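Local coordinates for probable sugar ABC transporter, sugar-binding protein (Streptococcus pneumoniae, PDB 2W7Y) that binds the blood group A trisaccharide and probably hands such glycans to an ABC transporter for uptake by the pneumococcus, at residues A56-D61 / Q338-E343; G346-P349 / N355-E358; T398-A403 / D423-L428. All blocks are in the same frame, centred on the assembly; numbering follows the deposited sequence.

Contact 1: A56-D61 / Q338-E343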
loop_
_atom_site.group_PDB
_atom_site.type_symbol
_atom_site.label_atom_id
_atom_site.label_comp_id
_atom_site.label_asym_id
_atom_site.label_seq_id
_atom_site.Cartn_x
_atom_site.Cartn_y
_atom_site.Cartn_z
ATOM N N ALA A 56 8.333 13.254 -5.177
ATOM C CA ALA A 56 7.216 13.917 -5.850
ATOM C C ALA A 56 7.675 14.697 -7.085
ATOM O O ALA A 56 7.043 14.622 -8.143
ATOM C CB ALA A 56 6.482 14.828 -4.883
ATOM N N LYS A 57 8.781 15.426 -6.940
ATOM C CA LYS A 57 9.376 16.211 -8.016
ATOM C C LYS A 57 9.853 15.312 -9.158
ATOM O O LYS A 57 9.651 15.633 -10.333
ATOM C CB LYS A 57 10.543 17.044 -7.469
ATOM C CG LYS A 57 10.729 18.399 -8.134
ATOM C CD LYS A 57 11.574 18.313 -9.384
ATOM C CE LYS A 57 11.512 19.601 -10.178
ATOM N NZ LYS A 57 12.372 19.522 -11.383
ATOM N N THR A 58 10.490 14.194 -8.805
ATOM C CA THR A 58 10.908 13.184 -9.774
ATOM C C THR A 58 9.709 12.687 -10.587
ATOM O O THR A 58 9.781 12.612 -11.816
ATOM C CB THR A 58 11.601 11.990 -9.083
ATOM O OG1 THR A 58 12.720 12.458 -8.318
ATOM C CG2 THR A 58 12.085 10.970 -10.107
HETATM N N MSE A 59 8.615 12.370 -9.896
HETATM C CA MSE A 59 7.386 11.907 -10.540
HETATM C C MSE A 59 6.795 12.960 -11.473
HETATM O O MSE A 59 6.421 12.643 -12.599
HETATM C CB MSE A 59 6.340 11.506 -9.497
HETATM C CG MSE A 59 6.704 10.306 -8.657
HETATM SE SE MSE A 59 6.879 8.658 -9.675
HETATM C CE MSE A 59 6.715 7.463 -8.178
ATOM N N ARG A 60 6.716 14.204 -10.991
ATOM C CA ARG A 60 6.224 15.335 -11.789
ATOM C C ARG A 60 7.092 15.596 -13.022
ATOM O O ARG A 60 6.581 16.014 -14.065
ATOM C CB ARG A 60 6.109 16.613 -10.944
ATOM C CG ARG A 60 5.019 16.574 -9.877
ATOM C CD ARG A 60 4.687 17.964 -9.321
ATOM N NE ARG A 60 5.825 18.621 -8.676
ATOM C CZ ARG A 60 6.156 18.487 -7.394
ATOM N NH1 ARG A 60 5.445 17.710 -6.588
ATOM N NH2 ARG A 60 7.209 19.136 -6.916
ATOM N N ASP A 61 8.396 15.353 -12.896
ATOM C CA ASP A 61 9.317 15.445 -14.036
ATOM C C ASP A 61 9.012 14.377 -15.081
ATOM O O ASP A 61 9.056 14.649 -16.280
ATOM C CB ASP A 61 10.780 15.349 -13.582
ATOM C CG ASP A 61 11.274 16.621 -12.907
ATOM O OD1 ASP A 61 10.630 17.679 -13.064
ATOM O OD2 ASP A 61 12.316 16.561 -12.220
ATOM N N GLN A 338 10.612 2.759 -15.533
ATOM C CA GLN A 338 10.663 1.848 -14.386
ATOM C C GLN A 338 12.028 1.778 -13.717
ATOM O O GLN A 338 12.113 1.536 -12.515
ATOM C CB GLN A 338 10.169 0.451 -14.763
ATOM C CG GLN A 338 8.870 0.036 -14.060
ATOM C CD GLN A 338 7.728 0.973 -14.348
ATOM O OE1 GLN A 338 6.828 1.158 -13.523
ATOM N NE2 GLN A 338 7.763 1.587 -15.521
ATOM N N LYS A 339 13.087 1.994 -14.494
ATOM C CA LYS A 339 14.435 2.122 -13.944
ATOM C C LYS A 339 14.524 3.361 -13.052
ATOM O O LYS A 339 15.166 3.335 -12.004
ATOM C CB LYS A 339 15.478 2.188 -15.062
ATOM C CG LYS A 339 16.920 2.124 -14.567
ATOM C CD LYS A 339 17.909 2.080 -15.706
ATOM C CE LYS A 339 19.323 1.889 -15.175
ATOM N NZ LYS A 339 20.294 1.645 -16.276
ATOM N N VAL A 340 13.864 4.436 -13.473
ATOM C CA VAL A 340 13.745 5.651 -12.664
ATOM C C VAL A 340 12.876 5.385 -11.434
ATOM O O VAL A 340 13.181 5.872 -10.345
ATOM C CB VAL A 340 13.188 6.845 -13.488
ATOM C CG1 VAL A 340 13.042 8.089 -12.618
ATOM C CG2 VAL A 340 14.089 7.137 -14.685
ATOM N N ILE A 341 11.810 4.601 -11.613
ATOM C CA ILE A 341 10.939 4.190 -10.505
ATOM C C ILE A 341 11.723 3.465 -9.406
ATOM O O ILE A 341 11.460 3.677 -8.233
ATOM C CB ILE A 341 9.719 3.323 -10.978
ATOM C CG1 ILE A 341 8.771 4.122 -11.897
ATOM C CG2 ILE A 341 8.966 2.727 -9.787
ATOM C CD1 ILE A 341 8.031 5.298 -11.243
ATOM N N PHE A 342 12.690 2.632 -9.783
ATOM C CA PHE A 342 13.532 1.950 -8.796
ATOM C C PHE A 342 14.675 2.811 -8.241
ATOM O O PHE A 342 14.882 2.852 -7.031
ATOM C CB PHE A 342 14.072 0.618 -9.343
ATOM C CG PHE A 342 14.894 -0.154 -8.347
ATOM C CD1 PHE A 342 14.297 -0.739 -7.236
ATOM C CD2 PHE A 342 16.269 -0.283 -8.511
ATOM C CE1 PHE A 342 15.056 -1.439 -6.307
ATOM C CE2 PHE A 342 17.033 -0.986 -7.588
ATOM C CZ PHE A 342 16.428 -1.562 -6.484
ATOM N N GLU A 343 15.403 3.497 -9.122
ATOM C CA GLU A 343 16.646 4.193 -8.747
ATOM C C GLU A 343 16.465 5.588 -8.135
ATOM O O GLU A 343 17.152 5.932 -7.173
ATOM C CB GLU A 343 17.604 4.276 -9.940
ATOM C CG GLU A 343 18.148 2.935 -10.418
ATOM C CD GLU A 343 19.258 3.084 -11.445
ATOM O OE1 GLU A 343 20.192 2.253 -11.432
ATOM O OE2 GLU A 343 19.208 4.029 -12.264
#

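Contact 2: G346-P349 / N355-E358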
loop_
_atom_site.group_PDB
_atom_site.type_symbol
_atom_site.label_atom_id
_atom_site.label_comp_id
_atom_site.label_asym_id
_atom_site.label_seq_id
_atom_site.Cartn_x
_atom_site.Cartn_y
_atom_site.Cartn_z
ATOM N N GLY A 346 12.323 5.683 -4.733
ATOM C CA GLY A 346 12.806 4.491 -4.036
ATOM C C GLY A 346 11.704 3.468 -3.876
ATOM O O GLY A 346 11.367 3.102 -2.760
ATOM N N ALA A 347 11.140 3.012 -4.993
ATOM C CA ALA A 347 10.003 2.090 -4.970
ATOM C C ALA A 347 10.235 0.819 -5.788
ATOM O O ALA A 347 11.185 0.737 -6.567
ATOM C CB ALA A 347 8.748 2.804 -5.432
ATOM N N ASN A 348 9.367 -0.172 -5.581
ATOM C CA ASN A 348 9.407 -1.433 -6.317
ATOM C C ASN A 348 8.655 -1.312 -7.651
ATOM O O ASN A 348 7.437 -1.120 -7.665
ATOM C CB ASN A 348 8.836 -2.577 -5.467
ATOM C CG ASN A 348 9.046 -3.955 -6.099
ATOM O OD1 ASN A 348 10.001 -4.180 -6.844
ATOM N ND2 ASN A 348 8.159 -4.886 -5.783
ATOM N N PRO A 349 9.386 -1.425 -8.776
ATOM C CA PRO A 349 8.793 -1.287 -10.104
ATOM C C PRO A 349 7.851 -2.443 -10.445
ATOM O O PRO A 349 8.078 -3.577 -10.014
ATOM C CB PRO A 349 10.013 -1.307 -11.030
ATOM C CG PRO A 349 11.045 -2.064 -10.284
ATOM C CD PRO A 349 10.833 -1.706 -8.847
ATOM N N ASN A 355 15.840 -5.346 -13.352
ATOM C CA ASN A 355 16.559 -6.228 -12.441
ATOM C C ASN A 355 16.877 -5.531 -11.117
ATOM O O ASN A 355 17.939 -4.930 -10.954
ATOM C CB ASN A 355 17.831 -6.769 -13.105
ATOM C CG ASN A 355 18.284 -8.098 -12.515
ATOM O OD1 ASN A 355 17.840 -8.507 -11.440
ATOM N ND2 ASN A 355 19.175 -8.782 -13.226
ATOM N N VAL A 356 15.941 -5.631 -10.180
ATOM C CA VAL A 356 16.035 -4.982 -8.868
ATOM C C VAL A 356 17.267 -5.414 -8.060
ATOM O O VAL A 356 17.912 -4.580 -7.420
ATOM C CB VAL A 356 14.724 -5.192 -8.042
ATOM C CG1 VAL A 356 14.961 -5.010 -6.548
ATOM C CG2 VAL A 356 13.624 -4.261 -8.541
ATOM N N LYS A 357 17.579 -6.711 -8.092
ATOM C CA LYS A 357 18.723 -7.257 -7.356
ATOM C C LYS A 357 20.044 -6.778 -7.926
ATOM O O LYS A 357 20.907 -6.307 -7.183
ATOM C CB LYS A 357 18.696 -8.787 -7.335
ATOM C CG LYS A 357 18.045 -9.383 -6.098
ATOM C CD LYS A 357 18.595 -10.764 -5.787
ATOM C CE LYS A 357 19.973 -10.685 -5.137
ATOM N NZ LYS A 357 20.520 -12.021 -4.798
ATOM N N GLU A 358 20.196 -6.910 -9.245
ATOM C CA GLU A 358 21.394 -6.470 -9.956
ATOM C C GLU A 358 21.596 -4.959 -9.835
ATOM O O GLU A 358 22.729 -4.489 -9.701
ATOM C CB GLU A 358 21.325 -6.899 -11.424
ATOM C CG GLU A 358 22.481 -6.428 -12.296
ATOM C CD GLU A 358 22.681 -7.309 -13.518
ATOM O OE1 GLU A 358 22.115 -6.988 -14.588
ATOM O OE2 GLU A 358 23.396 -8.329 -13.402
#

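Contact 3: T398-A403 / D423-L428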
loop_
_atom_site.group_PDB
_atom_site.type_symbol
_atom_site.label_atom_id
_atom_site.label_comp_id
_atom_site.label_asym_id
_atom_site.label_seq_id
_atom_site.Cartn_x
_atom_site.Cartn_y
_atom_site.Cartn_z
ATOM N N THR A 398 -11.480 1.016 4.951
ATOM C CA THR A 398 -11.771 2.166 5.819
ATOM C C THR A 398 -12.542 1.791 7.095
ATOM O O THR A 398 -12.220 2.272 8.187
ATOM C CB THR A 398 -12.527 3.277 5.036
ATOM O OG1 THR A 398 -11.740 3.700 3.915
ATOM C CG2 THR A 398 -12.816 4.491 5.923
ATOM N N ALA A 399 -13.556 0.940 6.953
ATOM C CA ALA A 399 -14.337 0.444 8.096
ATOM C C ALA A 399 -13.484 -0.327 9.111
ATOM O O ALA A 399 -13.630 -0.135 10.319
ATOM C CB ALA A 399 -15.510 -0.416 7.616
ATOM N N ILE A 400 -12.600 -1.188 8.616
ATOM C CA ILE A 400 -11.682 -1.948 9.474
ATOM C C ILE A 400 -10.663 -1.040 10.167
ATOM O O ILE A 400 -10.424 -1.191 11.359
ATOM C CB ILE A 400 -10.998 -3.134 8.710
ATOM C CG1 ILE A 400 -12.043 -4.194 8.345
ATOM C CG2 ILE A 400 -9.867 -3.765 9.540
ATOM C CD1 ILE A 400 -11.537 -5.287 7.428
ATOM N N ILE A 401 -10.084 -0.096 9.420
ATOM C CA ILE A 401 -9.176 0.923 9.978
ATOM C C ILE A 401 -9.826 1.726 11.107
ATOM O O ILE A 401 -9.218 1.907 12.165
ATOM C CB ILE A 401 -8.626 1.885 8.872
ATOM C CG1 ILE A 401 -7.522 1.201 8.065
ATOM C CG2 ILE A 401 -8.088 3.201 9.468
ATOM C CD1 ILE A 401 -7.056 2.025 6.872
ATOM N N ASN A 402 -11.051 2.201 10.876
ATOM C CA ASN A 402 -11.821 2.931 11.894
ATOM C C ASN A 402 -12.087 2.109 13.160
ATOM O O ASN A 402 -11.950 2.617 14.275
ATOM C CB ASN A 402 -13.150 3.438 11.319
ATOM C CG ASN A 402 -12.978 4.574 10.314
ATOM O OD1 ASN A 402 -13.924 4.923 9.606
ATOM N ND2 ASN A 402 -11.784 5.157 10.249
ATOM N N ALA A 403 -12.463 0.844 12.982
ATOM C CA ALA A 403 -12.747 -0.050 14.109
ATOM C C ALA A 403 -11.497 -0.357 14.936
ATOM O O ALA A 403 -11.556 -0.408 16.163
ATOM C CB ALA A 403 -13.397 -1.341 13.619
ATOM N N ASP A 423 -20.517 -6.762 12.944
ATOM C CA ASP A 423 -21.864 -6.263 12.656
ATOM C C ASP A 423 -21.829 -5.155 11.598
ATOM O O ASP A 423 -22.684 -5.110 10.707
ATOM C CB ASP A 423 -22.541 -5.747 13.934
ATOM C CG ASP A 423 -23.084 -6.870 14.819
ATOM O OD1 ASP A 423 -23.613 -6.558 15.911
ATOM O OD2 ASP A 423 -22.991 -8.056 14.431
ATOM N N VAL A 424 -20.838 -4.272 11.707
ATOM C CA VAL A 424 -20.638 -3.165 10.768
ATOM C C VAL A 424 -20.238 -3.660 9.369
ATOM O O VAL A 424 -20.720 -3.135 8.359
ATOM C CB VAL A 424 -19.607 -2.126 11.322
ATOM C CG1 VAL A 424 -19.094 -1.190 10.226
ATOM C CG2 VAL A 424 -20.222 -1.313 12.463
ATOM N N LEU A 425 -19.374 -4.674 9.318
ATOM C CA LEU A 425 -18.906 -5.240 8.048
ATOM C C LEU A 425 -20.000 -5.932 7.230
ATOM O O LEU A 425 -20.026 -5.812 6.003
ATOM C CB LEU A 425 -17.724 -6.193 8.267
ATOM C CG LEU A 425 -16.268 -5.692 8.226
ATOM C CD1 LEU A 425 -16.085 -4.365 7.462
ATOM C CD2 LEU A 425 -15.667 -5.610 9.611
ATOM N N LYS A 426 -20.891 -6.652 7.914
ATOM C CA LYS A 426 -22.011 -7.351 7.274
ATOM C C LYS A 426 -22.990 -6.402 6.581
ATOM O O LYS A 426 -23.513 -6.720 5.513
ATOM C CB LYS A 426 -22.768 -8.204 8.294
ATOM C CG LYS A 426 -22.123 -9.538 8.628
ATOM C CD LYS A 426 -22.351 -9.876 10.093
ATOM C CE LYS A 426 -22.190 -11.352 10.379
ATOM N NZ LYS A 426 -23.518 -12.004 10.455
ATOM N N SER A 427 -23.231 -5.244 7.199
ATOM C CA SER A 427 -24.145 -4.230 6.666
ATOM C C SER A 427 -23.669 -3.595 5.357
ATOM O O SER A 427 -24.490 -3.179 4.533
ATOM C CB SER A 427 -24.398 -3.139 7.708
ATOM O OG SER A 427 -24.958 -3.681 8.890
ATOM N N LEU A 428 -22.352 -3.514 5.172
ATOM C CA LEU A 428 -21.772 -2.910 3.970
ATOM C C LEU A 428 -21.450 -3.933 2.872
ATOM O O LEU A 428 -21.300 -5.131 3.131
ATOM C CB LEU A 428 -20.526 -2.092 4.333
#

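Contact 1: A56-D61 / Q338-E343
M59 reaches across from helix 54-69 to meet I341 on helix 335-343, and it is the far half of its side chain that does the touching. M59 CB stands 6.7 Å from I341 CD1, and CG still stops 5.8 Å short of that methyl. The chain then bends at chi2 (-64°), which carries the selenium over to the isoleucine, with M59 SE 3.9 Å from I341 CD1. The terminal methyl stays alongside, M59 CE lying 4.0 Å from the same CD1. The two side chains cross at about a right angle, and the CD1 methyl meets the selenium-methyl end. M59 is a selenomethionine, selenium standing where methionine has sulfur.

One residue back on each helix, T58 and V340 form a second, purely methyl meeting, T58 CG2 to V340 CG1 at 3.9 Å. With chi1 at -57°, T58 keeps OG1 beside the backbone N, bonded to P54 O in its own helix, and CG2 anti to that N, facing the valine. L62, one turn further along helix 54-69, takes both V340 and I341.

M59 also packs on Y46, Q155 and V345, and its side chain comes to about 6 Å from the bound galactose. With apolar groups alone meeting here, dispersion and burial join a helix near the N-terminus to one some 280 residues on, beside the sugar pocket of a solute-binding protein.

Contact 2: G346-P349 / N355-E358
The amide nitrogen of N348 is tied down by a hydrogen bond between ND2 and T158 OG1, a bond that probably helps to fix how the amide is turned toward V356. With ND2 held by the threonine, the other end of the group is the one turned to the valine: N348 OD1 lies 4.0 Å from V356 CG2, whereas N348 ND2 is 6.2 Å from that methyl. CG of N348 is anti to its main-chain nitrogen (chi1 -171°); this sends the amide out from the loop, and the two side chains cross at about a right angle. The backbone of N348 is pinned as well, through hydrogen bonding with L156.

P349 supplies the apolar half of the contact. V356 CG2 rests on the CG-CD edge of the proline ring, 3.8 Å from P349 CD and equally close to CG, while P349 CB is 5.3 Å away. One methyl therefore bridges two successive residues of the loop.

This loop joins helix 335-343 to helix 356-361 in an extracellular solute-binding protein, a family whose members hold their ligand in a cleft between two alpha/beta lobes. A347 lines the glycan pocket and touches the bound galactose, and the side chain of N348 comes to about 6 Å from that sugar. The chain then leaves the pocket and folds back within a few residues, N355 taking the N-cap position and V356 opening the helix with its side chain directed at the loop just passed.

F342 of helix 335-343 packs against both P349 and V356. I375 of helix 366-379 touches N348 and V356, and V356 O accepts a hydrogen bond from S360 OG one turn further on.

Contact 3: T398-A403 / D423-L428
L425 lays its forked end against A399 and I400, and the two methyls of the fork divide the work. L425 CD1 points at the small side chain of the alanine, 4.0 Å from A399 CB, and the same methyl is 4.1 Å from I400 CG1. L425 CD2 stays with the isoleucine alone, again 4.1 Å from I400 CG1. The leucine and isoleucine side chains cross at about a right angle, and both methyls of the fork lie equally near the CG1 methylene. I400 CD1 has already moved on, 4.7 Å from L425 CD2, and its CG2 branch faces elsewhere.

The isoleucine places its CG1 beside its own backbone nitrogen (chi1 -67°), which brings that methylene round to the leucine. L425 sits away from a staggered chi2 (-21°), which may reflect the model. The CB of A399 points toward the partner helix, and its single methyl lets the backbones come fairly close, with A399 CA 7.3 Å from L425 CA.

Helices 394-406 and 414-427 run in opposite directions and make a helical hairpin at the C-terminal end of the chain. Its inner side is closed by other elements: I400 packs on I208 and F211 of helix 207-215, and L425 on I234 in the loop leading toward helix 237-252.

Contacts 1 and 2 belong to one neighbourhood, their centres 12 Å apart and joined through helix 335-343, whose Q338 leans on P349 and whose F342 also packs against A347 O. Both lie close to the bound galactose, contact 1 partly buried between two helices far apart in sequence, contact 2 buried within one short loop-to-helix return. Contact 3 lies across the centre of the chain, its centre about 36 Å from that of contact 1 and about 35 Å from that of contact 2, and shares no element with them. It too is buried, though it joins consecutive helices near the C-terminus. All three rest on aliphatic groups, but contact 2 alone sets an amide among them, and contact 1 brings in selenium.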